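Long-range contacts in biotin protein ligase-like protein of unknown function (Silicibacter sp., PDB 3BFM), which is of unknown function but resembles biotin protein ligases and belongs to the biotin/lipoate protein ligase family: residues V73-A78 with E161-H166; P85-H90 with R98-R103; V89-N94 with G184-L189; L131-D136 with E143-A148. All coordinates share one frame; numbering follows the deposited sequence. Where two conformers were deposited one is given.

Contacts 1 to 3 meet around helix 67-82 and the edge strand 89-91. Contact 1 packs that helix on helix 156-175; contact 2 closes the hairpin of strands 89-91 and 96-99; contact 3, which shares Val89 and His90 with contact 2, sets helix 179-189 against the same strand. Gln76 CG lies 3.9 Å from Val89 CB and 3.6 Å from Leu189 CD1, tying contact 1 to both. Contact 4 meets contact 2 through a probable hydrogen bond from Glu143 N to Arg103 O (2.8 Å) and a tight methyl contact of Ile99 with Leu146, but stays about 21 Å, centre to centre, from contact 1. Its Leu131 side chain is about 14 Å from a bound calcium ion.

Contact 1 (V73-A78 with E161-H166); sequences VGFQNA and ESWARH
Gly74 and Ala78, one turn apart on helix 67-82, face His166 and Trp163 of helix 156-175. The segment axes approach to 7.9 Å at 130° between their N-to-C directions. Gly74 has no side chain, and its CA sits only 4.7 Å from the CA of His166.

Close packing carries most of the contact. Ala78 CB nestles against the backbone of the other helix, 3.5 Å from Trp163 N. With CG anti to the backbone N (chi1 -180°), the Trp163 indole extends to helix 67-82, where its edge atom CD1 comes 3.4 Å from Phe75 N and 3.7 Å from Phe75 CB. The edge of the Phe75 ring is in turn directed at the indole face, an offset edge-to-face pair with planes at 73°.

The His166 ring packs across the contact, against the turn at Asn77 and Ala78: the backbone C of Asn77 lies over the centre of one face, while CD2 meets Asn77 CB at 3.4 Å. Its polar bond stays within its own helix. ND1 donates to Ser162 O at 3.0 Å, almost in the ring plane, which fixes the rotation of the imidazole. The backbone N of His166 binds the same oxygen from the opposite face of its carbonyl plane.

Cys71 O, earlier on helix 67-82, accepts from the indole NE1, and Trp170, further along helix 156-175, donates to Asn77 OD1. On the sheet side, Phe75 and Trp163 pack on Leu127 of strand 123-130, and Trp163 also reaches Ala51 and Leu53 of strand 48-55.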
loop_
_atom_site.group_PDB
_atom_site.type_symbol
_atom_site.label_atom_id
_atom_site.label_comp_id
_atom_site.label_asym_id
_atom_site.label_seq_id
_atom_site.Cartn_x
_atom_site.Cartn_y
_atom_site.Cartn_z
ATOM N N VAL A 73 4.331 17.486 4.576
ATOM C CA VAL A 73 5.753 17.122 4.594
ATOM C C VAL A 73 6.089 16.327 3.336
ATOM O O VAL A 73 7.132 16.541 2.676
ATOM C CB VAL A 73 6.126 16.304 5.844
ATOM C CG1 VAL A 73 7.583 15.870 5.781
ATOM C CG2 VAL A 73 5.859 17.082 7.132
ATOM N N GLY A 74 5.201 15.394 3.008
ATOM C CA GLY A 74 5.340 14.648 1.751
ATOM C C GLY A 74 5.518 15.557 0.536
ATOM O O GLY A 74 6.402 15.331 -0.322
ATOM N N PHE A 75 4.671 16.575 0.438
ATOM C CA PHE A 75 4.752 17.550 -0.648
ATOM C C PHE A 75 6.029 18.379 -0.655
ATOM O O PHE A 75 6.646 18.581 -1.705
ATOM C CB PHE A 75 3.560 18.491 -0.629
ATOM C CG PHE A 75 3.594 19.492 -1.730
ATOM C CD1 PHE A 75 3.224 19.113 -3.022
ATOM C CD2 PHE A 75 4.062 20.784 -1.531
ATOM C CE1 PHE A 75 3.265 20.011 -4.056
ATOM C CE2 PHE A 75 4.117 21.679 -2.592
ATOM C CZ PHE A 75 3.725 21.275 -3.856
ATOM N N GLN A 76 6.395 18.929 0.505
ATOM C CA GLN A 76 7.650 19.670 0.593
ATOM C C GLN A 76 8.842 18.799 0.145
ATOM O O GLN A 76 9.703 19.271 -0.603
ATOM C CB GLN A 76 7.863 20.223 1.996
ATOM C CG GLN A 76 9.114 21.127 2.124
ATOM C CD GLN A 76 10.433 20.365 2.250
ATOM O OE1 GLN A 76 10.488 19.213 2.664
ATOM N NE2 GLN A 76 11.515 21.034 1.882
ATOM N N ASN A 77 8.879 17.531 0.575
ATOM C CA ASN A 77 9.973 16.630 0.207
ATOM C C ASN A 77 9.954 16.325 -1.286
ATOM O O ASN A 77 11.001 16.253 -1.931
ATOM C CB ASN A 77 9.853 15.275 0.914
ATOM C CG ASN A 77 10.094 15.309 2.426
ATOM O OD1 ASN A 77 10.103 14.248 3.037
ATOM N ND2 ASN A 77 10.240 16.467 3.025
ATOM N N ALA A 78 8.755 16.122 -1.820
ATOM C CA ALA A 78 8.527 15.811 -3.218
ATOM C C ALA A 78 8.974 16.978 -4.084
ATOM O O ALA A 78 9.755 16.797 -4.998
ATOM C CB ALA A 78 7.037 15.459 -3.468
ATOM N N GLU A 161 3.861 11.710 -8.889
ATOM C CA GLU A 161 4.458 10.452 -8.495
ATOM C C GLU A 161 5.261 10.610 -7.229
ATOM O O GLU A 161 5.200 9.775 -6.330
ATOM C CB GLU A 161 5.413 9.967 -9.598
ATOM C CG GLU A 161 4.706 9.504 -10.826
ATOM C CD GLU A 161 5.649 9.214 -11.992
ATOM O OE1 GLU A 161 6.833 9.639 -11.950
ATOM O OE2 GLU A 161 5.200 8.519 -12.934
ATOM N N SER A 162 6.021 11.695 -7.173
ATOM C CA SER A 162 6.899 11.954 -6.040
ATOM C C SER A 162 6.106 12.270 -4.771
ATOM O O SER A 162 6.473 11.844 -3.681
ATOM C CB SER A 162 7.852 13.081 -6.380
ATOM O OG SER A 162 8.867 13.141 -5.417
ATOM N N TRP A 163 5.009 13.007 -4.920
ATOM C CA TRP A 163 4.169 13.325 -3.763
ATOM C C TRP A 163 3.667 11.988 -3.172
ATOM O O TRP A 163 3.807 11.695 -1.972
ATOM C CB TRP A 163 3.029 14.231 -4.142
ATOM C CG TRP A 163 2.135 14.595 -2.980
ATOM C CD1 TRP A 163 2.519 15.178 -1.789
ATOM C CD2 TRP A 163 0.718 14.453 -2.919
ATOM N NE1 TRP A 163 1.427 15.384 -1.006
ATOM C CE2 TRP A 163 0.304 14.949 -1.666
ATOM C CE3 TRP A 163 -0.236 13.931 -3.795
ATOM C CZ2 TRP A 163 -1.034 14.927 -1.253
ATOM C CZ3 TRP A 163 -1.577 13.898 -3.393
ATOM C CH2 TRP A 163 -1.964 14.412 -2.144
ATOM N N ALA A 164 3.087 11.167 -4.040
ATOM C CA ALA A 164 2.583 9.866 -3.592
ATOM C C ALA A 164 3.636 9.043 -2.847
ATOM O O ALA A 164 3.356 8.507 -1.753
ATOM C CB ALA A 164 1.977 9.078 -4.750
ATOM N N ARG A 165 4.830 8.946 -3.415
ATOM C CA ARG A 165 5.918 8.201 -2.809
ATOM C C ARG A 165 6.350 8.783 -1.476
ATOM O O ARG A 165 6.489 8.046 -0.478
ATOM C CB ARG A 165 7.157 8.135 -3.706
ATOM C CG ARG A 165 7.186 7.010 -4.666
ATOM C CD ARG A 165 8.595 6.762 -5.202
ATOM N NE ARG A 165 9.272 8.003 -5.617
ATOM C CZ ARG A 165 9.078 8.649 -6.775
ATOM N NH1 ARG A 165 8.202 8.214 -7.683
ATOM N NH2 ARG A 165 9.763 9.761 -7.023
ATOM N N HIS A 166 6.557 10.090 -1.411
ATOM C CA HIS A 166 6.954 10.654 -0.127
ATOM C C HIS A 166 5.843 10.648 0.943
ATOM O O HIS A 166 6.121 10.428 2.112
ATOM C CB HIS A 166 7.490 12.078 -0.305
ATOM C CG HIS A 166 8.860 12.135 -0.866
ATOM N ND1 HIS A 166 9.106 12.269 -2.207
ATOM C CD2 HIS A 166 10.072 12.087 -0.259
ATOM C CE1 HIS A 166 10.416 12.280 -2.413
ATOM N NE2 HIS A 166 11.018 12.175 -1.246
#

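Contact 2 (P85-H90 with R98-R103); sequences PEVAVH and RINGAR
A beta hairpin at the edge of the mixed sheet brings 85-90 alongside 98-103, strands 89-91 and 96-99 running antiparallel, and a type I' turn from Ile99 to Ala102 then leads into the next strand. His90 and Arg98 form a hydrogen-bonded pair, with N-to-O distances of 2.9 Å for His90 N to Arg98 O and for Arg98 N to His90 O. Val89 and Ile99 form the adjoining non-hydrogen-bonded pair.

Beyond the regular strand the pairing is carried on by Asn100. Its backbone N donates to Ala88 O, and its side-chain OD1 accepts from Ala88 N at 3.0 Å, a fairly straight bond (165°) whose donor is tilted from the amide's carbonyl plane. With CG beside its own backbone N (chi1 -60°), the amide folds back to Ala88 N, and Asn100 as a whole, backbone N and side-chain OD1, holds both polar backbone atoms of Ala88. Glu149 takes the ND2 end of the same amide.

Val87 CG1 meets Ile99 CG2 at 3.7 Å, while Val89 and Ile99 both pack on Leu79 of helix 67-82. On the face bearing His90 and Arg98, the arginine chain bends so that NH1 donates to Gly101 O in the guanidinium plane, tying strand to turn. A water molecule bridges hairpin and turn: it donates to Ala88 O, accepts from Gly101 N, and is hydrogen-bonded to His90 ND1 at 2.8 Å.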
loop_
_atom_site.group_PDB
_atom_site.type_symbol
_atom_site.label_atom_id
_atom_site.label_comp_id
_atom_site.label_asym_id
_atom_site.label_seq_id
_atom_site.Cartn_x
_atom_site.Cartn_y
_atom_site.Cartn_z
ATOM N N PRO A 85 17.127 24.334 -5.522
ATOM C CA PRO A 85 17.235 24.401 -4.061
ATOM C C PRO A 85 16.868 25.740 -3.456
ATOM O O PRO A 85 16.539 25.809 -2.280
ATOM C CB PRO A 85 18.712 24.093 -3.801
ATOM C CG PRO A 85 19.395 24.419 -5.059
ATOM C CD PRO A 85 18.435 24.120 -6.157
ATOM N N GLU A 86 16.895 26.796 -4.256
ATOM C CA GLU A 86 16.477 28.105 -3.761
ATOM C C GLU A 86 14.961 28.230 -3.576
ATOM O O GLU A 86 14.509 29.154 -2.903
ATOM C CB GLU A 86 16.961 29.209 -4.696
ATOM C CG GLU A 86 16.530 29.020 -6.145
ATOM C CD GLU A 86 17.527 28.211 -6.974
ATOM O OE1 GLU A 86 18.399 27.517 -6.390
ATOM O OE2 GLU A 86 17.422 28.270 -8.220
ATOM N N VAL A 87 14.172 27.341 -4.179
ATOM C CA VAL A 87 12.705 27.392 -4.002
ATOM C C VAL A 87 12.314 26.944 -2.599
ATOM O O VAL A 87 12.600 25.825 -2.222
ATOM C CB VAL A 87 11.955 26.519 -5.011
ATOM C CG1 VAL A 87 10.438 26.576 -4.725
ATOM C CG2 VAL A 87 12.249 26.995 -6.419
ATOM N N ALA A 88 11.709 27.840 -1.821
ATOM C CA ALA A 88 11.311 27.524 -0.443
ATOM C C ALA A 88 9.833 27.108 -0.390
ATOM O O ALA A 88 8.960 27.811 -0.877
ATOM C CB ALA A 88 11.537 28.723 0.470
ATOM N N VAL A 89 9.561 25.965 0.223
ATOM C CA VAL A 89 8.178 25.563 0.464
ATOM C C VAL A 89 7.863 25.689 1.967
ATOM O O VAL A 89 8.617 25.197 2.808
ATOM C CB VAL A 89 7.940 24.145 -0.064
ATOM C CG1 VAL A 89 6.534 23.746 0.159
ATOM C CG2 VAL A 89 8.275 24.099 -1.582
ATOM N N HIS A 90 6.768 26.374 2.303
ATOM C CA HIS A 90 6.256 26.358 3.671
ATOM C C HIS A 90 4.809 25.880 3.728
ATOM O O HIS A 90 4.038 26.023 2.763
ATOM C CB HIS A 90 6.352 27.750 4.294
ATOM C CG HIS A 90 7.757 28.212 4.510
ATOM N ND1 HIS A 90 8.346 29.189 3.732
ATOM C CD2 HIS A 90 8.699 27.817 5.397
ATOM C CE1 HIS A 90 9.585 29.389 4.142
ATOM N NE2 HIS A 90 9.827 28.565 5.151
ATOM N N ARG A 98 2.711 27.463 0.616
ATOM C CA ARG A 98 3.401 28.669 0.210
ATOM C C ARG A 98 4.671 28.326 -0.497
ATOM O O ARG A 98 5.421 27.466 -0.053
ATOM C CB ARG A 98 3.731 29.571 1.402
ATOM C CG ARG A 98 2.498 30.097 2.135
ATOM C CD ARG A 98 2.723 31.464 2.740
ATOM N NE ARG A 98 1.419 32.015 3.101
ATOM C CZ ARG A 98 0.871 33.138 2.639
ATOM N NH1 ARG A 98 1.526 33.980 1.837
ATOM N NH2 ARG A 98 -0.349 33.467 3.052
ATOM N N ILE A 99 4.896 28.996 -1.626
ATOM C CA ILE A 99 6.125 28.809 -2.387
ATOM C C ILE A 99 6.779 30.165 -2.495
ATOM O O ILE A 99 6.128 31.130 -2.908
ATOM C CB ILE A 99 5.834 28.148 -3.771
ATOM C CG1 ILE A 99 5.266 26.740 -3.515
ATOM C CG2 ILE A 99 7.082 28.071 -4.592
ATOM C CD1 ILE A 99 4.910 25.914 -4.786
ATOM N N ASN A 100 8.040 30.232 -2.070
ATOM C CA ASN A 100 8.770 31.502 -1.928
ATOM C C ASN A 100 7.930 32.568 -1.230
ATOM O O ASN A 100 7.918 33.730 -1.630
ATOM C CB ASN A 100 9.231 31.974 -3.316
ATOM C CG ASN A 100 10.165 30.984 -4.005
ATOM O OD1 ASN A 100 10.994 30.334 -3.372
ATOM N ND2 ASN A 100 10.026 30.868 -5.319
ATOM N N GLY A 101 7.213 32.167 -0.182
ATOM C CA GLY A 101 6.433 33.067 0.648
ATOM C C GLY A 101 5.041 33.406 0.161
ATOM O O GLY A 101 4.285 34.051 0.886
ATOM N N ALA A 102 4.695 32.976 -1.048
ATOM C CA ALA A 102 3.415 33.285 -1.669
ATOM C C ALA A 102 2.482 32.083 -1.687
ATOM O O ALA A 102 2.899 30.966 -1.970
ATOM C CB ALA A 102 3.621 33.772 -3.081
ATOM N N ARG A 103 1.212 32.354 -1.418
ATOM C CA ARG A 103 0.168 31.343 -1.431
ATOM C C ARG A 103 0.085 30.741 -2.820
ATOM O O ARG A 103 -0.008 31.463 -3.804
ATOM C CB ARG A 103 -1.162 31.955 -1.058
ATOM C CG ARG A 103 -2.343 31.030 -1.085
ATOM C CD ARG A 103 -2.242 29.778 -0.105
ATOM N NE ARG A 103 -3.391 28.941 -0.394
ATOM C CZ ARG A 103 -4.614 29.135 0.071
ATOM N NH1 ARG A 103 -4.880 30.084 0.968
ATOM N NH2 ARG A 103 -5.585 28.354 -0.356
HETATM O O HOH W 1 7.457 29.477 1.094
#

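Contact 3 (V89-N94 with G184-L189); sequences VHLDWN and GEWRGL
Leu91 N donates to Leu189 O at 2.8 Å, an almost straight bond (170°) joining edge strand 89-91 to the C-terminal end of helix 179-189, with the axes of the two short segments at 111°. The helix packs against the outermost strand, 89-91, of the mixed sheet: a carbonyl near its C-terminal end engages the strand backbone, and the donor stands above the carbonyl plane. The same oxygen lies 3.5 Å from His90 CD2, in the plane of the imidazole and at its edge.

Leu91 directs its side chain at the helix and fills the angle between Trp186 and Leu189. Its CD1 branch does most of the touching, 3.5 Å from Trp186 CD1 at an oblique approach to the indole and 3.9 Å from Leu189 CD1. The two leucines run alongside each other. With CG anti to the backbone N (chi1 -172°), the Trp186 indole extends past Leu91 to Trp93, its CZ2 3.9 Å from Trp93 CA. Trp93 itself turns toward the three-stranded sheet of the C-terminal part, where it packs on Val209 and its NE1 donates to Phe213 O.

Next along the chain from Leu91, Asp92 makes an Asx turn, its OD1 accepting from Asn94 N while also forming a salt bridge with Arg197. A water molecule completes the polar link: it accepts from Trp186 NE1 at 2.9 Å and donates to Asp92 O at 2.8 Å.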
loop_
_atom_site.group_PDB
_atom_site.type_symbol
_atom_site.label_atom_id
_atom_site.label_comp_id
_atom_site.label_asym_id
_atom_site.label_seq_id
_atom_site.Cartn_x
_atom_site.Cartn_y
_atom_site.Cartn_z
ATOM N N VAL A 89 9.561 25.965 0.223
ATOM C CA VAL A 89 8.178 25.563 0.464
ATOM C C VAL A 89 7.863 25.689 1.967
ATOM O O VAL A 89 8.617 25.197 2.808
ATOM C CB VAL A 89 7.940 24.145 -0.064
ATOM C CG1 VAL A 89 6.534 23.746 0.159
ATOM C CG2 VAL A 89 8.275 24.099 -1.582
ATOM N N HIS A 90 6.768 26.374 2.303
ATOM C CA HIS A 90 6.256 26.358 3.671
ATOM C C HIS A 90 4.809 25.880 3.728
ATOM O O HIS A 90 4.038 26.023 2.763
ATOM C CB HIS A 90 6.352 27.750 4.294
ATOM C CG HIS A 90 7.757 28.212 4.510
ATOM N ND1 HIS A 90 8.346 29.189 3.732
ATOM C CD2 HIS A 90 8.699 27.817 5.397
ATOM C CE1 HIS A 90 9.585 29.389 4.142
ATOM N NE2 HIS A 90 9.827 28.565 5.151
ATOM N N LEU A 91 4.450 25.328 4.874
ATOM C CA LEU A 91 3.153 24.723 5.106
ATOM C C LEU A 91 2.347 25.520 6.109
ATOM O O LEU A 91 2.795 25.747 7.234
ATOM C CB LEU A 91 3.336 23.290 5.625
ATOM C CG LEU A 91 4.169 22.302 4.795
ATOM C CD1 LEU A 91 4.409 20.977 5.599
ATOM C CD2 LEU A 91 3.508 22.051 3.413
ATOM N N ASP A 92 1.157 25.952 5.725
ATOM C CA ASP A 92 0.265 26.551 6.692
ATOM C C ASP A 92 -0.448 25.468 7.531
ATOM O O ASP A 92 -0.761 24.346 7.079
ATOM C CB ASP A 92 -0.745 27.458 5.991
ATOM C CG ASP A 92 -1.468 28.398 6.934
ATOM O OD1 ASP A 92 -2.143 27.909 7.872
ATOM O OD2 ASP A 92 -1.384 29.639 6.695
ATOM N N TRP A 93 -0.751 25.826 8.780
ATOM C CA TRP A 93 -1.446 24.915 9.674
ATOM C C TRP A 93 -2.762 24.419 9.052
ATOM O O TRP A 93 -3.145 23.248 9.212
ATOM C CB TRP A 93 -1.718 25.654 10.989
ATOM C CG TRP A 93 -2.490 24.890 11.966
ATOM C CD1 TRP A 93 -2.036 23.952 12.820
ATOM C CD2 TRP A 93 -3.893 25.008 12.196
ATOM N NE1 TRP A 93 -3.073 23.450 13.562
ATOM C CE2 TRP A 93 -4.234 24.072 13.188
ATOM C CE3 TRP A 93 -4.892 25.775 11.628
ATOM C CZ2 TRP A 93 -5.536 23.929 13.654
ATOM C CZ3 TRP A 93 -6.176 25.629 12.069
ATOM C CH2 TRP A 93 -6.493 24.722 13.074
ATOM N N ASN A 94 -3.436 25.319 8.352
ATOM C CA ASN A 94 -4.755 25.037 7.719
ATOM C C ASN A 94 -4.694 24.291 6.409
ATOM O O ASN A 94 -5.727 24.018 5.803
ATOM C CB ASN A 94 -5.595 26.295 7.564
ATOM C CG ASN A 94 -5.049 27.292 6.534
ATOM O OD1 ASN A 94 -4.199 26.983 5.679
ATOM N ND2 ASN A 94 -5.496 28.535 6.670
ATOM N N GLY A 184 8.605 17.299 14.326
ATOM C CA GLY A 184 9.814 18.078 14.077
ATOM C C GLY A 184 9.967 18.495 12.643
ATOM O O GLY A 184 10.284 19.650 12.369
ATOM N N GLU A 185 9.730 17.565 11.710
ATOM C CA GLU A 185 9.832 17.892 10.294
ATOM C C GLU A 185 8.853 18.997 9.948
ATOM O O GLU A 185 9.214 19.959 9.238
ATOM C CB GLU A 185 9.531 16.679 9.424
ATOM C CG GLU A 185 10.577 15.598 9.481
ATOM C CD GLU A 185 11.959 16.074 9.077
ATOM O OE1 GLU A 185 12.065 16.782 8.046
ATOM O OE2 GLU A 185 12.933 15.741 9.793
ATOM N N TRP A 186 7.622 18.857 10.452
ATOM C CA TRP A 186 6.544 19.801 10.149
ATOM C C TRP A 186 6.819 21.187 10.751
ATOM O O TRP A 186 6.670 22.219 10.075
ATOM C CB TRP A 186 5.167 19.268 10.596
ATOM C CG TRP A 186 4.087 20.130 10.107
ATOM C CD1 TRP A 186 3.466 20.058 8.886
ATOM C CD2 TRP A 186 3.530 21.259 10.772
ATOM N NE1 TRP A 186 2.568 21.091 8.748
ATOM C CE2 TRP A 186 2.569 21.819 9.909
ATOM C CE3 TRP A 186 3.708 21.821 12.039
ATOM C CZ2 TRP A 186 1.818 22.914 10.248
ATOM C CZ3 TRP A 186 2.948 22.946 12.381
ATOM C CH2 TRP A 186 2.012 23.470 11.493
ATOM N N ARG A 187 7.286 21.212 11.992
ATOM C CA ARG A 187 7.602 22.494 12.633
ATOM C C ARG A 187 8.622 23.312 11.834
ATOM O O ARG A 187 8.472 24.523 11.729
ATOM C CB ARG A 187 8.085 22.279 14.086
ATOM C CG ARG A 187 8.718 23.504 14.723
ATOM C CD ARG A 187 9.135 23.246 16.160
ATOM N NE ARG A 187 9.294 24.521 16.866
ATOM C CZ ARG A 187 8.327 25.160 17.529
ATOM N NH1 ARG A 187 7.096 24.664 17.621
ATOM N NH2 ARG A 187 8.598 26.311 18.130
ATOM N N GLY A 188 9.615 22.657 11.248
ATOM C CA GLY A 188 10.604 23.341 10.425
ATOM C C GLY A 188 10.061 23.991 9.168
ATOM O O GLY A 188 10.660 24.928 8.643
ATOM N N LEU A 189 8.933 23.475 8.675
ATOM C CA LEU A 189 8.272 23.972 7.474
ATOM C C LEU A 189 7.089 24.866 7.746
ATOM O O LEU A 189 6.530 25.471 6.809
ATOM C CB LEU A 189 7.809 22.780 6.645
ATOM C CG LEU A 189 8.926 21.832 6.235
ATOM C CD1 LEU A 189 8.326 20.605 5.550
ATOM C CD2 LEU A 189 9.940 22.541 5.327
HETATM O O HOH W 2 -0.016 21.675 7.548
#

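Contact 4 (L131-D136 with E143-A148); sequences LWPEGD and ETALYA
Trp132 and Tyr147 cross at about a right angle, the tyrosine approaching one face of the indole. Tyr147 CB stands over the six-membered ring, 3.4 Å from its centroid and 12° off the normal, a CH-pi contact. From there the phenol ring presents its edge to the same indole, CD2 lying 3.6 Å from Trp132 CE2, in an edge-to-face pair with planes at 60°. The Trp132 side chain sets out away from 143-148; with CG beside its own backbone N (chi1 -65°), the ring swings back over Tyr147.

The phenol also borders Leu131, whose CB is 3.8 Å from Tyr147 CE2. Further along the leucine, CD2 meets Leu146 CD2 at 3.9 Å, the two side chains lying abreast. Ala145 points its methyl at the 131-133 backbone, 3.5 Å from Leu131 O, and the Pro133 ring lies alongside it.

One backbone bond joins the segments here: Tyr147 N, in the short 3-10 turn 146-148, donates to Leu131 O at 2.9 Å, in the carbonyl plane. The tyrosine hydroxyl is held elsewhere, by Val154 O.

Both segments belong to the long connection between strand 123-130 and helix 156-175. Leu146 packs on Leu129 of that strand and Leu159 of that helix, Leu131 touches Ala156 at the helix start, and Glu143 and Thr144 bond through their backbones to Arg103 of strand 102-111.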
loop_
_atom_site.group_PDB
_atom_site.type_symbol
_atom_site.label_atom_id
_atom_site.label_comp_id
_atom_site.label_asym_id
_atom_site.label_seq_id
_atom_site.Cartn_x
_atom_site.Cartn_y
_atom_site.Cartn_z
ATOM N N LEU A 131 -0.195 25.688 -11.595
ATOM C CA LEU A 131 1.066 25.556 -12.322
ATOM C C LEU A 131 1.360 26.847 -13.072
ATOM O O LEU A 131 2.475 27.330 -13.013
ATOM C CB LEU A 131 0.986 24.387 -13.270
ATOM C CG LEU A 131 0.762 23.026 -12.604
ATOM C CD1 LEU A 131 0.623 21.952 -13.725
ATOM C CD2 LEU A 131 1.869 22.647 -11.643
ATOM N N TRP A 132 0.370 27.385 -13.768
ATOM C CA TRP A 132 0.422 28.739 -14.321
ATOM C C TRP A 132 -0.713 29.555 -13.711
ATOM O O TRP A 132 -1.729 28.993 -13.316
ATOM C CB TRP A 132 0.186 28.698 -15.818
ATOM C CG TRP A 132 1.267 27.992 -16.556
ATOM C CD1 TRP A 132 1.141 26.841 -17.255
ATOM C CD2 TRP A 132 2.633 28.407 -16.707
ATOM N NE1 TRP A 132 2.332 26.515 -17.817
ATOM C CE2 TRP A 132 3.260 27.458 -17.497
ATOM C CE3 TRP A 132 3.378 29.504 -16.259
ATOM C CZ2 TRP A 132 4.626 27.537 -17.831
ATOM C CZ3 TRP A 132 4.718 29.587 -16.581
ATOM C CH2 TRP A 132 5.330 28.607 -17.365
ATOM N N PRO A 133 -0.560 30.873 -13.633
ATOM C CA PRO A 133 -1.650 31.624 -12.977
ATOM C C PRO A 133 -2.912 31.659 -13.824
ATOM O O PRO A 133 -2.823 31.817 -15.022
ATOM C CB PRO A 133 -1.075 33.037 -12.818
ATOM C CG PRO A 133 0.371 32.924 -13.101
ATOM C CD PRO A 133 0.548 31.751 -14.022
ATOM N N GLU A 134 -4.067 31.482 -13.205
ATOM C CA GLU A 134 -5.339 31.641 -13.914
ATOM C C GLU A 134 -5.719 33.116 -13.906
ATOM O O GLU A 134 -5.951 33.686 -12.842
ATOM C CB GLU A 134 -6.435 30.787 -13.274
ATOM C CG GLU A 134 -6.472 30.824 -11.762
ATOM N N GLY A 135 -5.762 33.737 -15.083
ATOM C CA GLY A 135 -6.015 35.184 -15.202
ATOM C C GLY A 135 -7.391 35.547 -15.740
ATOM O O GLY A 135 -7.623 36.691 -16.176
ATOM N N ASP A 136 -8.303 34.574 -15.687
ATOM C CA ASP A 136 -9.650 34.704 -16.252
ATOM C C ASP A 136 -10.601 35.579 -15.414
ATOM O O ASP A 136 -11.683 35.949 -15.885
ATOM C CB ASP A 136 -10.266 33.308 -16.437
ATOM C CG ASP A 136 -10.445 32.559 -15.116
ATOM O OD1 ASP A 136 -9.662 32.802 -14.165
ATOM O OD2 ASP A 136 -11.369 31.722 -15.028
ATOM N N GLU A 143 -1.584 33.543 -4.827
ATOM C CA GLU A 143 -0.796 34.717 -5.175
ATOM C C GLU A 143 0.262 34.444 -6.245
ATOM O O GLU A 143 0.780 35.376 -6.862
ATOM C CB GLU A 143 -0.140 35.261 -3.904
ATOM C CG GLU A 143 -1.142 35.483 -2.799
ATOM C CD GLU A 143 -0.525 35.846 -1.441
ATOM O OE1 GLU A 143 0.452 35.201 -0.974
ATOM O OE2 GLU A 143 -1.073 36.778 -0.817
ATOM N N THR A 144 0.591 33.174 -6.471
ATOM C CA THR A 144 1.547 32.801 -7.505
ATOM C C THR A 144 1.151 31.429 -8.047
ATOM O O THR A 144 0.060 30.939 -7.780
ATOM C CB THR A 144 2.990 32.792 -6.967
ATOM O OG1 THR A 144 3.932 32.699 -8.051
ATOM C CG2 THR A 144 3.221 31.647 -5.992
ATOM N N ALA A 145 2.043 30.841 -8.826
ATOM C CA ALA A 145 1.837 29.529 -9.404
ATOM C C ALA A 145 3.217 28.920 -9.528
ATOM O O ALA A 145 4.216 29.637 -9.623
ATOM C CB ALA A 145 1.159 29.613 -10.757
ATOM N N LEU A 146 3.276 27.596 -9.539
ATOM C CA LEU A 146 4.530 26.870 -9.484
ATOM C C LEU A 146 5.533 27.290 -10.543
ATOM O O LEU A 146 6.701 27.502 -10.234
ATOM C CB LEU A 146 4.302 25.365 -9.632
ATOM C CG LEU A 146 5.494 24.495 -9.211
ATOM C CD1 LEU A 146 5.723 24.534 -7.720
ATOM C CD2 LEU A 146 5.206 23.070 -9.699
ATOM N N TYR A 147 5.076 27.397 -11.792
ATOM C CA TYR A 147 5.978 27.672 -12.896
ATOM C C TYR A 147 6.332 29.151 -12.949
ATOM O O TYR A 147 7.240 29.550 -13.682
ATOM C CB TYR A 147 5.400 27.171 -14.231
ATOM C CG TYR A 147 5.287 25.675 -14.306
ATOM C CD1 TYR A 147 6.178 24.847 -13.638
ATOM C CD2 TYR A 147 4.318 25.068 -15.093
ATOM C CE1 TYR A 147 6.059 23.484 -13.704
ATOM C CE2 TYR A 147 4.194 23.701 -15.178
ATOM C CZ TYR A 147 5.072 22.902 -14.497
ATOM O OH TYR A 147 4.940 21.521 -14.588
ATOM N N ALA A 148 5.622 29.957 -12.171
ATOM C CA ALA A 148 5.993 31.353 -11.985
ATOM C C ALA A 148 7.145 31.489 -10.983
ATOM O O ALA A 148 7.783 32.537 -10.929
ATOM C CB ALA A 148 4.766 32.186 -11.531
#